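Local coordinates for protein peptidase S15/CocE/NonD (Thaumarchaeota archaeon SCGC AB-539-E09, PDB 4PF1) that acts as a serine aminopeptidase with an alpha/beta-hydrolase fold, probably releasing residues from the amino ends of peptides, at residues Gly190-Asp195 against Glu539-Ala544; Ala260-Pro263 against Ser267-Gln270; Arg534-Glu539 against Gln589-Asn594. One frame throughout, in Å; residues are numbered along the deposited sequence.

The three contacts cluster on one side of the chain's centre. Their centres lie about 9 Å apart for interactions 1 and 2, about 11 Å for 1 and 3, and about 15 Å for 2 and 3. Interaction 2 lies in the S15 peptidase part, where it joins the residue just after helix 254-261 to helix 267-270. Interaction 3 joins two loops of the C-terminal non-catalytic part, and interaction 1 links the two parts. Along the chain, interaction 2 is nested within interaction 1, and interactions 1 and 3 alternate, sharing Glu539. Trp191 NE1 and Tyr537 OH probably both hydrogen-bond Pro263 O, and Asn594 ND2 probably bonds Ala260 O, so the three contacts adjoin where the two parts meet.

Interaction 1 of 3, residues Gly190-Asp195 against Glu539-Ala544; sequences GWMGDD and EDFAVA
Phe541 meets Trp191 and Met192, and its ring forms a Met-aromatic contact with the methionine sulfur. Loop 190-195 belongs to the S15 peptidase part, with its alpha/beta-hydrolase fold. Loop 539-544 belongs to the C-terminal non-catalytic part, so the contact joins the two. The phenylalanine CG stands opposite its own carbonyl carbon (chi1 -81°), which turns the ring toward loop 190-195. Met192 SD takes one face, and Trp191 approaches obliquely from that same side. Starting at the backbone, Phe541 CB lies 4.0 Å from Trp191 CH2. Phe541 CG is 3.9 Å from Trp191 CZ3. Phe541 CD1 comes closest, 3.4 Å from Trp191 CZ3, and meets the indole at its edge. The two ring planes are steeply inclined, at 81°. Phe541 CE1 also lies near Trp191 CZ3, and CD2 near Met192 SD. Farther out, Phe541 CE2 is 4.0 Å from Met192 CE, and Phe541 CZ also touches that methyl. With only an alanine methyl here, the Met192 sulfur is likely to lose its aromatic face and a gap to open beside the indole edge. The indole is held separately, since Trp191 NE1 is hydrogen-bonded to Pro263 O. Bends at chi2 and chi3 bring Met192 SD over the Phe541 ring, 4.1 Å from its centroid and 11° off the normal.

Interaction 2 of 3, residues Ala260-Pro263 against Ser267-Gln270; sequences AAHP and SFWQ
His262 and Phe268 face each other across the short connection between two helices, their CA atoms 7.2 Å apart, His262 just past the end of helix 254-261 and Phe268 within helix 267-270. Their rings form an offset stack. The planes are only 7° apart, and the centroids are separated by 4.4 Å. The overlap is displaced along the phenylalanine side chain. Phe268 CB, not the ring centre, sits over the middle of the imidazole, 3.5 Å from its centroid, in a CH-pi contact. Phe268 CG then meets His262 CD2 at 3.5 Å. The phenylalanine torsion allows this: CG points away from the backbone N (chi1 174°), and the ring runs on past the imidazole rim. Ala261 CB lies over the rim of the opposite imidazole face.

The pair belongs to the helical region inserted between strands 178-184 and 287-292 of the alpha/beta-hydrolase sheet. Here a few residues connect one helix to the next. Trp269 adds a polar tie across this connection. Its NE1 donates to His262 O at 2.9 Å, with a nearly straight N-H...O angle of 165°. The oxygen lies in the indole plane, and the N-H meets a lone pair in the carbonyl plane. Trp269 NE1 also packs 3.5 Å from His262 CB. Phe268 CD2 covers the centre of one indole face.

Both imidazole nitrogens have carboxylate partners. His262 ND1 is hydrogen-bonded to Asp266 OD2, and His262 NE2 to Glu13 OE1 of the second subunit. A carboxylate at each ring nitrogen would probably favour the protonated form.

Interaction 3 of 3, residues Arg534-Glu539 against Gln589-Asn594; sequences RGRYRE and QTFVPN
Phe591 CE1 lies over one face of the Arg536 guanidinium, while Val592 O and Pro593 O sit at its edge. The guanidinium and phenyl planes are nearly parallel, 11° apart. They are displaced, however, and Arg536 NH2 approaches the phenyl ring obliquely, 3.4 Å from Phe591 CE1. Another aromatic group packs nearer the arginine's base: Arg536 CG sits 3.4 Å above the plane of the Tyr537 ring, over its centre.

The main polar bond runs from Arg536 NH1 to Val592 O, at 2.8 Å. Its N-H...O angle is 155°. The oxygen lies in the guanidinium plane and the donor in the carbonyl plane. Arg536 NH2 reaches the same oxygen more weakly, at 3.2 Å. A single carbonyl oxygen therefore sits in the fork between the two terminal nitrogens. Pro593 O is also close, 2.9 Å from Arg536 NH1, but the angle is too poor for a hydrogen bond.

The arginine chain starts with CG wedged between the backbone N and the carbonyl carbon (chi1 68°). A later bend at chi3 turns the guanidinium onto segment 589-594. Arg536 itself stands in a short 3-10 turn that follows strand 525-534, in which Tyr537 N bonds to Arg534 O at 3.0 Å. The partner segment precedes strand 606-625. The contact thus ties together two connecting loops of the beta-rich C-terminal part. Asn594 ND2 carries the connection on to Ala260 O of the peptidase part.

Arg536 is buried, and its charge has an acidic mate in Asp500, whose OD2 forms a salt bridge with Arg536 NH2. With the carboxylate and the Val592 carbonyl both engaged, the guanidinium is likely to be fixed in its rotation and to stay charged.

Interaction 1 of 3, residues Gly190-Asp195 against Glu539-Ala544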
ATOM      1  N   GLY A 190      23.643 -24.320  18.093  1.00 15.41           N
ATOM      2  CA  GLY A 190      22.188 -24.416  18.105  1.00 15.07           C
ATOM      3  C   GLY A 190      21.555 -24.406  19.482  1.00 18.99           C
ATOM      4  O   GLY A 190      20.345 -24.214  19.599  1.00 18.84           O
ATOM      5  N   TRP A 191      22.364 -24.609  20.534  1.00 15.37           N
ATOM      6  CA  TRP A 191      21.882 -24.623  21.915  1.00 14.81           C
ATOM      7  C   TRP A 191      22.217 -23.314  22.630  1.00 19.66           C
ATOM      8  O   TRP A 191      21.355 -22.761  23.319  1.00 18.81           O
ATOM      9  CB  TRP A 191      22.480 -25.814  22.680  1.00 13.46           C
ATOM     10  CG  TRP A 191      21.786 -26.132  23.974  1.00 14.17           C
ATOM     11  CD1 TRP A 191      20.875 -27.123  24.189  1.00 17.09           C
ATOM     12  CD2 TRP A 191      21.982 -25.484  25.238  1.00 13.85           C
ATOM     13  NE1 TRP A 191      20.486 -27.129  25.508  1.00 16.55           N
ATOM     14  CE2 TRP A 191      21.149 -26.135  26.175  1.00 17.80           C
ATOM     15  CE3 TRP A 191      22.775 -24.406  25.671  1.00 14.79           C
ATOM     16  CZ2 TRP A 191      21.101 -25.756  27.522  1.00 17.21           C
ATOM     17  CZ3 TRP A 191      22.711 -24.022  26.999  1.00 16.20           C
ATOM     18  CH2 TRP A 191      21.885 -24.694  27.909  1.00 16.98           C
ATOM     19  N   MET A 192      23.480 -22.844  22.512  1.00 17.36           N
ATOM     20  CA  MET A 192      23.933 -21.632  23.200  1.00 17.42           C
ATOM     21  C   MET A 192      23.160 -20.386  22.771  1.00 20.89           C
ATOM     22  O   MET A 192      22.726 -19.629  23.636  1.00 20.94           O
ATOM     23  CB  MET A 192      25.444 -21.409  23.031  1.00 19.94           C
ATOM     24  CG  MET A 192      26.295 -22.188  24.035  1.00 24.02           C
ATOM     25  SD  MET A 192      25.905 -21.892  25.790  1.00 28.31           S
ATOM     26  CE  MET A 192      26.301 -20.145  25.930  1.00 25.05           C
ATOM     27  N   GLY A 193      22.972 -20.183  21.468  1.00 16.91           N
ATOM     28  CA  GLY A 193      22.236 -19.002  21.023  1.00 16.23           C
ATOM     29  C   GLY A 193      21.922 -18.860  19.550  1.00 18.80           C
ATOM     30  O   GLY A 193      21.694 -17.740  19.083  1.00 17.60           O
ATOM     31  N   ASP A 194      21.861 -19.970  18.804  1.00 16.13           N
ATOM     32  CA  ASP A 194      21.531 -19.844  17.393  1.00 15.66           C
ATOM     33  C   ASP A 194      20.060 -20.256  17.106  1.00 19.25           C
ATOM     34  O   ASP A 194      19.157 -19.543  17.539  1.00 18.87           O
ATOM     35  CB  ASP A 194      22.552 -20.553  16.486  1.00 17.52           C
ATOM     36  CG  ASP A 194      23.859 -19.774  16.307  1.00 24.67           C
ATOM     37  OD1 ASP A 194      23.824 -18.522  16.372  1.00 23.51           O
ATOM     38  OD2 ASP A 194      24.908 -20.414  16.091  1.00 29.39           O
ATOM     39  N   ASP A 195      19.816 -21.353  16.369  1.00 15.88           N
ATOM     40  CA  ASP A 195      18.467 -21.702  15.897  1.00 15.44           C
ATOM     41  C   ASP A 195      17.543 -22.459  16.860  1.00 18.01           C
ATOM     42  O   ASP A 195      16.350 -22.157  16.881  1.00 17.23           O
ATOM     43  CB  ASP A 195      18.553 -22.510  14.599  1.00 17.20           C
ATOM     44  CG  ASP A 195      19.076 -21.705  13.435  1.00 25.56           C
ATOM     45  OD1 ASP A 195      18.342 -20.822  12.949  1.00 24.70           O
ATOM     46  OD2 ASP A 195      20.214 -21.961  13.010  1.00 32.13           O
ATOM     47  N   GLU A 539      23.767 -22.615  37.081  1.00 27.34           N
ATOM     48  CA  GLU A 539      25.065 -23.014  37.622  1.00 28.52           C
ATOM     49  C   GLU A 539      25.814 -23.967  36.701  1.00 33.84           C
ATOM     50  O   GLU A 539      27.035 -24.084  36.808  1.00 34.21           O
ATOM     51  CB  GLU A 539      24.893 -23.629  39.012  1.00 30.58           C
ATOM     52  CG  GLU A 539      24.425 -22.615  40.039  1.00 40.65           C
ATOM     53  CD  GLU A 539      24.211 -23.177  41.427  1.00 59.74           C
ATOM     54  OE1 GLU A 539      25.207 -23.319  42.171  1.00 57.45           O
ATOM     55  OE2 GLU A 539      23.041 -23.446  41.782  1.00 50.18           O
ATOM     56  N   ASP A 540      25.094 -24.632  35.786  1.00 30.27           N
ATOM     57  CA  ASP A 540      25.684 -25.555  34.822  1.00 29.76           C
ATOM     58  C   ASP A 540      24.783 -25.661  33.601  1.00 31.89           C
ATOM     59  O   ASP A 540      23.614 -26.035  33.733  1.00 31.47           O
ATOM     60  CB  ASP A 540      25.906 -26.944  35.459  1.00 32.27           C
ATOM     61  CG  ASP A 540      26.902 -27.839  34.731  1.00 44.39           C
ATOM     62  OD1 ASP A 540      27.190 -27.571  33.540  1.00 44.73           O
ATOM     63  OD2 ASP A 540      27.369 -28.824  35.344  1.00 52.22           O
ATOM     64  N   PHE A 541      25.317 -25.325  32.411  1.00 26.65           N
ATOM     65  CA  PHE A 541      24.562 -25.418  31.164  1.00 25.27           C
ATOM     66  C   PHE A 541      24.253 -26.895  30.817  1.00 27.82           C
ATOM     67  O   PHE A 541      23.195 -27.178  30.255  1.00 26.60           O
ATOM     68  CB  PHE A 541      25.315 -24.725  30.009  1.00 26.94           C
ATOM     69  CG  PHE A 541      25.171 -23.213  29.942  1.00 28.34           C
ATOM     70  CD1 PHE A 541      23.914 -22.618  29.855  1.00 31.12           C
ATOM     71  CD2 PHE A 541      26.292 -22.394  29.893  1.00 30.50           C
ATOM     72  CE1 PHE A 541      23.783 -21.227  29.752  1.00 31.64           C
ATOM     73  CE2 PHE A 541      26.159 -21.001  29.805  1.00 33.23           C
ATOM     74  CZ  PHE A 541      24.904 -20.429  29.727  1.00 30.99           C
ATOM     75  N   ALA A 542      25.153 -27.831  31.222  1.00 24.39           N
ATOM     76  CA  ALA A 542      25.035 -29.273  30.973  1.00 24.20           C
ATOM     77  C   ALA A 542      24.067 -29.989  31.935  1.00 28.10           C
ATOM     78  O   ALA A 542      23.545 -31.050  31.583  1.00 27.22           O
ATOM     79  CB  ALA A 542      26.409 -29.926  31.058  1.00 25.49           C
ATOM     80  N   VAL A 543      23.872 -29.458  33.158  1.00 25.53           N
ATOM     81  CA  VAL A 543      23.004 -30.107  34.153  1.00 26.10           C
ATOM     82  C   VAL A 543      21.883 -29.158  34.609  1.00 29.01           C
ATOM     83  O   VAL A 543      22.160 -28.070  35.122  1.00 28.90           O
ATOM     84  CB  VAL A 543      23.799 -30.650  35.379  1.00 31.24           C
ATOM     85  CG1 VAL A 543      22.934 -31.584  36.223  1.00 31.49           C
ATOM     86  CG2 VAL A 543      25.084 -31.357  34.949  1.00 31.71           C
ATOM     87  N   ALA A 544      20.622 -29.598  34.466  1.00 24.20           N
ATOM     88  CA  ALA A 544      19.465 -28.821  34.906  1.00 23.01           C
ATOM     89  C   ALA A 544      19.316 -28.926  36.427  1.00 26.01           C
ATOM     90  O   ALA A 544      19.247 -30.032  36.970  1.00 25.21           O
ATOM     91  CB  ALA A 544      18.205 -29.313  34.210  1.00 23.41           C
TER

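Interaction 2 of 3, residues Ala260-Pro263 against Ser267-Gln270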
ATOM      1  N   ALA A 260      14.505 -33.758  21.910  1.00 18.00           N
ATOM      2  CA  ALA A 260      13.802 -34.266  23.091  1.00 18.15           C
ATOM      3  C   ALA A 260      14.742 -35.023  24.039  1.00 21.98           C
ATOM      4  O   ALA A 260      14.577 -34.923  25.256  1.00 21.96           O
ATOM      5  CB  ALA A 260      12.651 -35.168  22.667  1.00 19.03           C
ATOM      6  N   ALA A 261      15.717 -35.783  23.487  1.00 18.29           N
ATOM      7  CA  ALA A 261      16.682 -36.552  24.287  1.00 18.68           C
ATOM      8  C   ALA A 261      17.799 -35.664  24.858  1.00 22.13           C
ATOM      9  O   ALA A 261      18.426 -36.045  25.846  1.00 21.94           O
ATOM     10  CB  ALA A 261      17.291 -37.671  23.451  1.00 19.80           C
ATOM     11  N   HIS A 262      18.051 -34.487  24.244  1.00 18.34           N
ATOM     12  CA  HIS A 262      19.115 -33.594  24.710  1.00 17.76           C
ATOM     13  C   HIS A 262      18.598 -32.156  24.994  1.00 20.96           C
ATOM     14  O   HIS A 262      19.004 -31.220  24.295  1.00 19.88           O
ATOM     15  CB  HIS A 262      20.281 -33.565  23.697  1.00 18.57           C
ATOM     16  CG  HIS A 262      20.836 -34.917  23.368  1.00 22.55           C
ATOM     17  ND1 HIS A 262      21.563 -35.643  24.294  1.00 25.05           N
ATOM     18  CD2 HIS A 262      20.751 -35.631  22.222  1.00 24.29           C
ATOM     19  CE1 HIS A 262      21.895 -36.772  23.685  1.00 24.85           C
ATOM     20  NE2 HIS A 262      21.428 -36.809  22.438  1.00 24.69           N
ATOM     21  N   PRO A 263      17.763 -31.934  26.052  1.00 17.66           N
ATOM     22  CA  PRO A 263      17.314 -30.554  26.343  1.00 16.90           C
ATOM     23  C   PRO A 263      18.428 -29.677  26.939  1.00 19.89           C
ATOM     24  O   PRO A 263      18.422 -28.464  26.735  1.00 18.25           O
ATOM     25  CB  PRO A 263      16.168 -30.754  27.337  1.00 18.92           C
ATOM     26  CG  PRO A 263      16.470 -32.046  28.013  1.00 23.92           C
ATOM     27  CD  PRO A 263      17.189 -32.906  27.011  1.00 19.61           C
ATOM     28  N   SER A 267      27.024 -33.576  26.153  1.00 21.26           N
ATOM     29  CA  SER A 267      28.069 -33.979  25.205  1.00 21.21           C
ATOM     30  C   SER A 267      27.628 -33.830  23.742  1.00 24.12           C
ATOM     31  O   SER A 267      28.452 -33.481  22.903  1.00 23.44           O
ATOM     32  CB  SER A 267      28.505 -35.417  25.467  1.00 26.63           C
ATOM     33  OG  SER A 267      27.445 -36.333  25.238  1.00 38.31           O
ATOM     34  N   PHE A 268      26.328 -34.083  23.444  1.00 19.91           N
ATOM     35  CA  PHE A 268      25.764 -33.988  22.091  1.00 18.89           C
ATOM     36  C   PHE A 268      25.918 -32.577  21.501  1.00 23.08           C
ATOM     37  O   PHE A 268      26.257 -32.442  20.322  1.00 22.30           O
ATOM     38  CB  PHE A 268      24.275 -34.405  22.091  1.00 20.03           C
ATOM     39  CG  PHE A 268      23.554 -34.216  20.773  1.00 20.47           C
ATOM     40  CD1 PHE A 268      23.688 -35.147  19.749  1.00 23.31           C
ATOM     41  CD2 PHE A 268      22.722 -33.121  20.566  1.00 21.35           C
ATOM     42  CE1 PHE A 268      23.025 -34.969  18.529  1.00 23.43           C
ATOM     43  CE2 PHE A 268      22.060 -32.944  19.347  1.00 23.43           C
ATOM     44  CZ  PHE A 268      22.209 -33.874  18.340  1.00 21.53           C
ATOM     45  N   TRP A 269      25.645 -31.538  22.309  1.00 19.91           N
ATOM     46  CA  TRP A 269      25.716 -30.149  21.862  1.00 19.53           C
ATOM     47  C   TRP A 269      27.126 -29.575  21.998  1.00 23.15           C
ATOM     48  O   TRP A 269      27.547 -28.795  21.143  1.00 22.37           O
ATOM     49  CB  TRP A 269      24.710 -29.283  22.629  1.00 18.16           C
ATOM     50  CG  TRP A 269      23.273 -29.626  22.359  1.00 18.95           C
ATOM     51  CD1 TRP A 269      22.373 -30.139  23.245  1.00 22.09           C
ATOM     52  CD2 TRP A 269      22.567 -29.462  21.117  1.00 18.49           C
ATOM     53  NE1 TRP A 269      21.150 -30.308  22.635  1.00 21.45           N
ATOM     54  CE2 TRP A 269      21.239 -29.890  21.331  1.00 22.36           C
ATOM     55  CE3 TRP A 269      22.925 -28.970  19.848  1.00 19.57           C
ATOM     56  CZ2 TRP A 269      20.270 -29.861  20.320  1.00 21.26           C
ATOM     57  CZ3 TRP A 269      21.964 -28.943  18.846  1.00 20.65           C
ATOM     58  CH2 TRP A 269      20.656 -29.389  19.083  1.00 21.15           C
ATOM     59  N   GLN A 270      27.853 -29.953  23.068  1.00 20.13           N
ATOM     60  CA  GLN A 270      29.221 -29.481  23.316  1.00 20.30           C
ATOM     61  C   GLN A 270      30.184 -29.911  22.186  1.00 24.27           C
ATOM     62  O   GLN A 270      31.008 -29.105  21.750  1.00 23.95           O
ATOM     63  CB  GLN A 270      29.733 -29.981  24.678  1.00 22.20           C
ATOM     64  CG  GLN A 270      29.044 -29.318  25.868  1.00 30.10           C
ATOM     65  CD  GLN A 270      29.646 -29.732  27.182  1.00 41.68           C
ATOM     66  OE1 GLN A 270      30.754 -29.325  27.536  1.00 41.46           O
ATOM     67  NE2 GLN A 270      28.913 -30.527  27.952  1.00 21.80           N
TER

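Interaction 3 of 3, residues Arg534-Glu539 against Gln589-Asn594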
ATOM      1  N   ARG A 534      17.358 -19.656  30.337  1.00 14.41           N
ATOM      2  CA  ARG A 534      16.549 -20.653  31.041  1.00 14.30           C
ATOM      3  C   ARG A 534      17.213 -20.936  32.389  1.00 18.72           C
ATOM      4  O   ARG A 534      18.301 -21.518  32.438  1.00 18.72           O
ATOM      5  CB  ARG A 534      16.359 -21.928  30.201  1.00 13.45           C
ATOM      6  CG  ARG A 534      15.320 -22.885  30.786  1.00 18.76           C
ATOM      7  CD  ARG A 534      14.477 -23.531  29.711  1.00 20.58           C
ATOM      8  NE  ARG A 534      13.364 -22.676  29.296  1.00 19.11           N
ATOM      9  CZ  ARG A 534      12.498 -22.994  28.338  1.00 27.70           C
ATOM     10  NH1 ARG A 534      12.619 -24.139  27.677  1.00 10.77           N
ATOM     11  NH2 ARG A 534      11.512 -22.164  28.024  1.00 13.92           N
ATOM     12  N   GLY A 535      16.573 -20.443  33.454  1.00 15.25           N
ATOM     13  CA  GLY A 535      17.051 -20.466  34.837  1.00 15.45           C
ATOM     14  C   GLY A 535      17.557 -21.775  35.404  1.00 19.52           C
ATOM     15  O   GLY A 535      18.408 -21.759  36.298  1.00 19.29           O
ATOM     16  N   ARG A 536      17.045 -22.916  34.906  1.00 16.13           N
ATOM     17  CA  ARG A 536      17.471 -24.245  35.368  1.00 16.54           C
ATOM     18  C   ARG A 536      18.974 -24.512  35.046  1.00 20.84           C
ATOM     19  O   ARG A 536      19.572 -25.407  35.645  1.00 20.38           O
ATOM     20  CB  ARG A 536      16.577 -25.351  34.765  1.00 15.86           C
ATOM     21  CG  ARG A 536      16.751 -25.530  33.256  1.00 20.25           C
ATOM     22  CD  ARG A 536      15.553 -26.164  32.579  1.00 20.23           C
ATOM     23  NE  ARG A 536      15.553 -27.623  32.683  1.00 21.65           N
ATOM     24  CZ  ARG A 536      14.736 -28.314  33.473  1.00 31.32           C
ATOM     25  NH1 ARG A 536      14.796 -29.637  33.502  1.00 14.25           N
ATOM     26  NH2 ARG A 536      13.849 -27.686  34.235  1.00 18.77           N
ATOM     27  N   TYR A 537      19.574 -23.715  34.124  1.00 17.39           N
ATOM     28  CA  TYR A 537      20.981 -23.856  33.727  1.00 17.42           C
ATOM     29  C   TYR A 537      21.859 -22.718  34.311  1.00 22.49           C
ATOM     30  O   TYR A 537      22.921 -22.416  33.760  1.00 21.76           O
ATOM     31  CB  TYR A 537      21.109 -23.908  32.184  1.00 17.38           C
ATOM     32  CG  TYR A 537      20.179 -24.906  31.530  1.00 17.79           C
ATOM     33  CD1 TYR A 537      20.343 -26.277  31.728  1.00 19.89           C
ATOM     34  CD2 TYR A 537      19.130 -24.485  30.720  1.00 17.54           C
ATOM     35  CE1 TYR A 537      19.469 -27.200  31.156  1.00 19.42           C
ATOM     36  CE2 TYR A 537      18.258 -25.400  30.131  1.00 18.07           C
ATOM     37  CZ  TYR A 537      18.432 -26.757  30.351  1.00 24.33           C
ATOM     38  OH  TYR A 537      17.561 -27.657  29.786  1.00 22.75           O
ATOM     39  N   ARG A 538      21.436 -22.137  35.458  1.00 20.51           N
ATOM     40  CA  ARG A 538      22.132 -21.030  36.134  1.00 21.49           C
ATOM     41  C   ARG A 538      23.560 -21.391  36.590  1.00 28.61           C
ATOM     42  O   ARG A 538      24.447 -20.539  36.534  1.00 28.89           O
ATOM     43  CB  ARG A 538      21.319 -20.554  37.353  1.00 21.40           C
ATOM     44  CG  ARG A 538      21.808 -19.235  37.947  1.00 26.87           C
ATOM     45  CD  ARG A 538      21.139 -18.915  39.274  1.00 28.86           C
ATOM     46  NE  ARG A 538      21.704 -19.683  40.388  1.00 28.97           N
ATOM     47  CZ  ARG A 538      22.795 -19.332  41.064  1.00 35.64           C
ATOM     48  NH1 ARG A 538      23.464 -18.234  40.735  1.00 20.05           N
ATOM     49  NH2 ARG A 538      23.232 -20.083  42.063  1.00 21.64           N
ATOM     50  N   GLU A 539      23.767 -22.615  37.081  1.00 27.34           N
ATOM     51  CA  GLU A 539      25.065 -23.014  37.622  1.00 28.52           C
ATOM     52  C   GLU A 539      25.814 -23.967  36.701  1.00 33.84           C
ATOM     53  O   GLU A 539      27.035 -24.084  36.808  1.00 34.21           O
ATOM     54  CB  GLU A 539      24.893 -23.629  39.012  1.00 30.58           C
ATOM     55  CG  GLU A 539      24.425 -22.615  40.039  1.00 40.65           C
ATOM     56  CD  GLU A 539      24.211 -23.177  41.427  1.00 59.74           C
ATOM     57  OE1 GLU A 539      25.207 -23.319  42.171  1.00 57.45           O
ATOM     58  OE2 GLU A 539      23.041 -23.446  41.782  1.00 50.18           O
ATOM     59  N   GLN A 589       7.744 -22.839  35.604  1.00 16.10           N
ATOM     60  CA  GLN A 589       8.028 -22.048  36.811  1.00 15.63           C
ATOM     61  C   GLN A 589       8.012 -22.944  38.077  1.00 19.79           C
ATOM     62  O   GLN A 589       8.132 -22.454  39.199  1.00 19.37           O
ATOM     63  CB  GLN A 589       7.140 -20.789  36.928  1.00 16.14           C
ATOM     64  CG  GLN A 589       7.357 -19.857  35.728  1.00 14.78           C
ATOM     65  CD  GLN A 589       6.678 -18.517  35.773  1.00 21.30           C
ATOM     66  OE1 GLN A 589       7.083 -17.593  35.068  1.00 18.37           O
ATOM     67  NE2 GLN A 589       5.590 -18.389  36.522  1.00 11.22           N
ATOM     68  N   THR A 590       7.946 -24.267  37.858  1.00 16.43           N
ATOM     69  CA  THR A 590       8.170 -25.330  38.839  1.00 16.55           C
ATOM     70  C   THR A 590       9.152 -26.268  38.162  1.00 20.26           C
ATOM     71  O   THR A 590       9.057 -26.449  36.943  1.00 19.31           O
ATOM     72  CB  THR A 590       6.872 -26.032  39.319  1.00 25.58           C
ATOM     73  OG1 THR A 590       6.314 -26.819  38.270  1.00 25.19           O
ATOM     74  CG2 THR A 590       5.842 -25.070  39.899  1.00 24.59           C
ATOM     75  N   PHE A 591      10.133 -26.808  38.901  1.00 17.36           N
ATOM     76  CA  PHE A 591      11.149 -27.670  38.294  1.00 17.18           C
ATOM     77  C   PHE A 591      10.587 -29.030  37.860  1.00 21.96           C
ATOM     78  O   PHE A 591       9.996 -29.752  38.667  1.00 22.15           O
ATOM     79  CB  PHE A 591      12.356 -27.868  39.225  1.00 19.19           C
ATOM     80  CG  PHE A 591      13.503 -28.615  38.577  1.00 20.56           C
ATOM     81  CD1 PHE A 591      14.374 -27.967  37.708  1.00 23.21           C
ATOM     82  CD2 PHE A 591      13.695 -29.971  38.815  1.00 23.23           C
ATOM     83  CE1 PHE A 591      15.428 -28.658  37.101  1.00 24.19           C
ATOM     84  CE2 PHE A 591      14.744 -30.664  38.201  1.00 26.26           C
ATOM     85  CZ  PHE A 591      15.604 -30.003  37.350  1.00 23.73           C
ATOM     86  N   VAL A 592      10.808 -29.370  36.575  1.00 18.11           N
ATOM     87  CA  VAL A 592      10.441 -30.652  35.956  1.00 18.40           C
ATOM     88  C   VAL A 592      11.712 -31.258  35.308  1.00 22.18           C
ATOM     89  O   VAL A 592      12.612 -30.494  34.948  1.00 21.28           O
ATOM     90  CB  VAL A 592       9.263 -30.535  34.935  1.00 21.84           C
ATOM     91  CG1 VAL A 592       7.970 -30.119  35.623  1.00 21.50           C
ATOM     92  CG2 VAL A 592       9.597 -29.595  33.775  1.00 21.04           C
ATOM     93  N   PRO A 593      11.834 -32.603  35.158  1.00 19.45           N
ATOM     94  CA  PRO A 593      13.060 -33.158  34.547  1.00 19.53           C
ATOM     95  C   PRO A 593      13.271 -32.690  33.099  1.00 22.53           C
ATOM     96  O   PRO A 593      14.406 -32.409  32.706  1.00 22.02           O
ATOM     97  CB  PRO A 593      12.840 -34.676  34.621  1.00 21.84           C
ATOM     98  CG  PRO A 593      11.803 -34.867  35.675  1.00 26.40           C
ATOM     99  CD  PRO A 593      10.906 -33.680  35.557  1.00 21.46           C
ATOM    100  N   ASN A 594      12.174 -32.569  32.324  1.00 18.04           N
ATOM    101  CA  ASN A 594      12.222 -32.147  30.927  1.00 16.71           C
ATOM    102  C   ASN A 594      11.024 -31.242  30.600  1.00 18.72           C
ATOM    103  O   ASN A 594       9.878 -31.687  30.672  1.00 18.07           O
ATOM    104  CB  ASN A 594      12.247 -33.384  30.004  1.00 16.73           C
ATOM    105  CG  ASN A 594      12.798 -33.130  28.619  1.00 30.97           C
ATOM    106  OD1 ASN A 594      12.857 -31.998  28.135  1.00 24.39           O
ATOM    107  ND2 ASN A 594      13.212 -34.189  27.946  1.00 21.48           N
TER